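Local coordinates for protein anophensin (Anopheles stephensi, PDB 6XMB) that inhibits activation of the host kallikrein-kinin system by blocking reciprocal activation of factor XII and prekallikrein, and weakly inhibits the alternative complement pathway, at residues A[38-43]-A[104-109]. Numbering follows the deposited sequence.
Sequences NQLRNP and DGLKKL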
ATOM      1  N   ASN A  38      -1.130  -1.424 -18.447  1.00 40.96           N
ATOM      2  CA  ASN A  38      -1.688  -2.294 -19.473  1.00 41.01           C
ATOM      3  C   ASN A  38      -3.019  -1.786 -20.006  1.00 40.69           C
ATOM      4  O   ASN A  38      -3.234  -1.781 -21.221  1.00 44.26           O
ATOM      5  CB  ASN A  38      -1.845  -3.708 -18.924  1.00 42.16           C
ATOM      6  CG  ASN A  38      -0.502  -4.383 -18.667  1.00 44.97           C
ATOM      7  OD1 ASN A  38       0.500  -4.041 -19.286  1.00 46.98           O
ATOM      8  ND2 ASN A  38      -0.482  -5.326 -17.745  1.00 43.17           N
ATOM      9  N   GLN A  39      -3.941  -1.393 -19.120  1.00 44.97           N
ATOM     10  CA  GLN A  39      -5.278  -0.973 -19.536  1.00 44.14           C
ATOM     11  C   GLN A  39      -5.364   0.496 -19.908  1.00 44.81           C
ATOM     12  O   GLN A  39      -6.356   0.906 -20.515  1.00 46.39           O
ATOM     13  CB  GLN A  39      -6.297  -1.235 -18.433  1.00 41.99           C
ATOM     14  CG  GLN A  39      -6.151  -2.567 -17.766  1.00 41.80           C
ATOM     15  CD  GLN A  39      -6.546  -3.695 -18.671  1.00 47.30           C
ATOM     16  OE1 GLN A  39      -7.572  -3.629 -19.349  1.00 51.66           O
ATOM     17  NE2 GLN A  39      -5.721  -4.735 -18.713  1.00 52.79           N
ATOM     18  N   LEU A  40      -4.374   1.306 -19.558  1.00 40.35           N
ATOM     19  CA  LEU A  40      -4.567   2.739 -19.693  1.00 42.19           C
ATOM     20  C   LEU A  40      -3.421   3.387 -20.449  1.00 44.55           C
ATOM     21  O   LEU A  40      -3.640   4.004 -21.493  1.00 47.25           O
ATOM     22  CB  LEU A  40      -4.728   3.381 -18.313  1.00 38.42           C
ATOM     23  CG  LEU A  40      -5.015   4.879 -18.305  1.00 42.01           C
ATOM     24  CD1 LEU A  40      -6.334   5.148 -18.982  1.00 40.74           C
ATOM     25  CD2 LEU A  40      -5.048   5.428 -16.886  1.00 40.57           C
ATOM     26  N   ARG A  41      -2.201   3.265 -19.929  1.00 40.58           N
ATOM     27  CA  ARG A  41      -1.067   3.923 -20.566  1.00 43.96           C
ATOM     28  C   ARG A  41      -0.876   3.419 -21.988  1.00 46.35           C
ATOM     29  O   ARG A  41      -0.824   4.207 -22.939  1.00 49.89           O
ATOM     30  CB  ARG A  41       0.199   3.704 -19.738  1.00 45.41           C
ATOM     31  CG  ARG A  41       1.453   4.360 -20.312  1.00 49.15           C
ATOM     32  CD  ARG A  41       2.714   3.769 -19.674  1.00 50.47           C
ATOM     33  NE  ARG A  41       2.995   2.434 -20.199  1.00 52.49           N
ATOM     34  CZ  ARG A  41       3.878   1.586 -19.673  1.00 53.44           C
ATOM     35  NH1 ARG A  41       4.566   1.925 -18.595  1.00 53.01           N
ATOM     36  NH2 ARG A  41       4.067   0.391 -20.222  1.00 54.37           N
ATOM     37  N   ASN A  42      -0.805   2.104 -22.162  1.00 44.80           N
ATOM     38  CA  ASN A  42      -0.449   1.572 -23.475  1.00 47.64           C
ATOM     39  C   ASN A  42      -1.476   1.899 -24.541  1.00 48.01           C
ATOM     40  O   ASN A  42      -1.085   2.455 -25.586  1.00 49.68           O
ATOM     41  CB  ASN A  42      -0.201   0.066 -23.379  1.00 45.98           C
ATOM     42  CG  ASN A  42       1.112  -0.261 -22.713  1.00 49.59           C
ATOM     43  OD1 ASN A  42       2.078   0.501 -22.798  1.00 53.38           O
ATOM     44  ND2 ASN A  42       1.162  -1.408 -22.051  1.00 48.58           N
ATOM     45  N   PRO A  43      -2.774   1.630 -24.370  1.00 47.98           N
ATOM     46  CA  PRO A  43      -3.723   2.033 -25.418  1.00 47.71           C
ATOM     47  C   PRO A  43      -3.742   3.532 -25.675  1.00 50.78           C
ATOM     48  O   PRO A  43      -3.952   3.945 -26.818  1.00 51.72           O
ATOM     49  CB  PRO A  43      -5.068   1.520 -24.896  1.00 43.61           C
ATOM     50  CG  PRO A  43      -4.864   1.322 -23.437  1.00 44.08           C
ATOM     51  CD  PRO A  43      -3.451   0.913 -23.273  1.00 44.32           C
ATOM     52  N   ASP A 104     -11.401  -3.277 -15.226  1.00 44.07           N
ATOM     53  CA  ASP A 104     -12.511  -2.804 -16.051  1.00 47.66           C
ATOM     54  C   ASP A 104     -12.735  -1.299 -15.882  1.00 47.37           C
ATOM     55  O   ASP A 104     -13.161  -0.629 -16.824  1.00 49.32           O
ATOM     56  CB  ASP A 104     -13.790  -3.577 -15.719  1.00 51.56           C
ATOM     57  CG  ASP A 104     -14.936  -3.247 -16.664  1.00 60.81           C
ATOM     58  OD1 ASP A 104     -14.887  -3.652 -17.849  1.00 62.36           O
ATOM     59  OD2 ASP A 104     -15.911  -2.579 -16.225  1.00 63.85           O
ATOM     60  N   GLY A 105     -12.415  -0.745 -14.711  1.00 47.15           N
ATOM     61  CA  GLY A 105     -12.507   0.700 -14.549  1.00 44.43           C
ATOM     62  C   GLY A 105     -11.489   1.446 -15.389  1.00 44.49           C
ATOM     63  O   GLY A 105     -11.817   2.428 -16.064  1.00 48.71           O
ATOM     64  N   LEU A 106     -10.238   0.986 -15.371  1.00 44.77           N
ATOM     65  CA  LEU A 106      -9.206   1.633 -16.171  1.00 43.90           C
ATOM     66  C   LEU A 106      -9.503   1.489 -17.651  1.00 46.29           C
ATOM     67  O   LEU A 106      -9.201   2.390 -18.439  1.00 48.19           O
ATOM     68  CB  LEU A 106      -7.840   1.026 -15.858  1.00 39.91           C
ATOM     69  CG  LEU A 106      -7.303   1.131 -14.428  1.00 38.94           C
ATOM     70  CD1 LEU A 106      -6.039   0.288 -14.300  1.00 34.71           C
ATOM     71  CD2 LEU A 106      -7.010   2.573 -14.076  1.00 36.17           C
ATOM     72  N   LYS A 107     -10.058   0.339 -18.045  1.00 45.30           N
ATOM     73  CA  LYS A 107     -10.415   0.101 -19.437  1.00 47.68           C
ATOM     74  C   LYS A 107     -11.445   1.114 -19.914  1.00 49.88           C
ATOM     75  O   LYS A 107     -11.248   1.787 -20.932  1.00 50.63           O
ATOM     76  CB  LYS A 107     -10.960  -1.315 -19.597  1.00 48.32           C
ATOM     77  CG  LYS A 107     -11.147  -1.747 -21.041  1.00 50.34           C
ATOM     78  CD  LYS A 107     -12.029  -2.968 -21.115  1.00 53.57           C
ATOM     79  CE  LYS A 107     -12.171  -3.456 -22.541  1.00 59.71           C
ATOM     80  NZ  LYS A 107     -13.313  -4.406 -22.654  1.00 65.62           N
ATOM     81  N   LYS A 108     -12.553   1.236 -19.181  1.00 46.74           N
ATOM     82  CA  LYS A 108     -13.523   2.274 -19.500  1.00 50.95           C
ATOM     83  C   LYS A 108     -12.868   3.650 -19.484  1.00 50.47           C
ATOM     84  O   LYS A 108     -13.158   4.489 -20.340  1.00 52.84           O
ATOM     85  CB  LYS A 108     -14.704   2.207 -18.530  1.00 49.96           C
ATOM     86  N   LEU A 109     -11.957   3.898 -18.537  1.00 50.25           N
ATOM     87  CA  LEU A 109     -11.346   5.224 -18.475  1.00 49.58           C
ATOM     88  C   LEU A 109     -10.475   5.484 -19.695  1.00 51.05           C
ATOM     89  O   LEU A 109     -10.425   6.609 -20.205  1.00 53.30           O
ATOM     90  CB  LEU A 109     -10.527   5.383 -17.194  1.00 43.86           C
ATOM     91  CG  LEU A 109      -9.647   6.640 -17.139  1.00 45.26           C
ATOM     92  CD1 LEU A 109     -10.502   7.900 -17.254  1.00 47.38           C
ATOM     93  CD2 LEU A 109      -8.869   6.658 -15.850  1.00 43.56           C
TER
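Leu-40 reaches across to Leu-106 and Leu-109, and these three buried leucines form the heart of the contact. CD1 of Leu-40 lies 4.0 Å from the backbone O of Leu-106 and 4.1 Å from CG of Leu-109, so one methyl touches both the Leu-106 carbonyl and the branch point of Leu-109, within one turn of the partner helix. Its other methyl, CD2, meets CD2 of Leu-109 at 4.1 Å and approaches CD2 of Leu-106 more loosely. In Leu-40, chi1 (-177°) sets CG anti to the backbone N, and chi2 (63°) then turns CD1 to the Leu-106 carbonyl and CD2 to CD2 of Leu-109.

The partly exposed Gln-39 and exposed Lys-107 border the leucines. CB of Gln-39 rests 3.8 Å from CB of Leu-106 and 4.1 Å from N of Lys-107. Beyond CB, Gln-39 bends at chi2, with OE1 4.1 Å from CB of Lys-107; the lysine chain then runs on, extended, away from 38-43. No hydrogen bond joins the two segments.

Backbone geometry fits this side-chain packing: the local axes come within 8.0 Å at 26°, and CA of Gln-39 is 5.2 Å from CA of Lys-107. A wider pi-type turn at 38-41 and a kink at Pro-43 interrupt regular helix here.

The contact joins helix 6-49 to helix 92-116 within the all-helical Aegyptin C-terminal domain. Helix 59-80 adds Val-69, Leu-72 and Met-65 to the leucine cluster, while Phe-15 of the second subunit packs on Leu-40, so the contact also lies against the neighbouring chain.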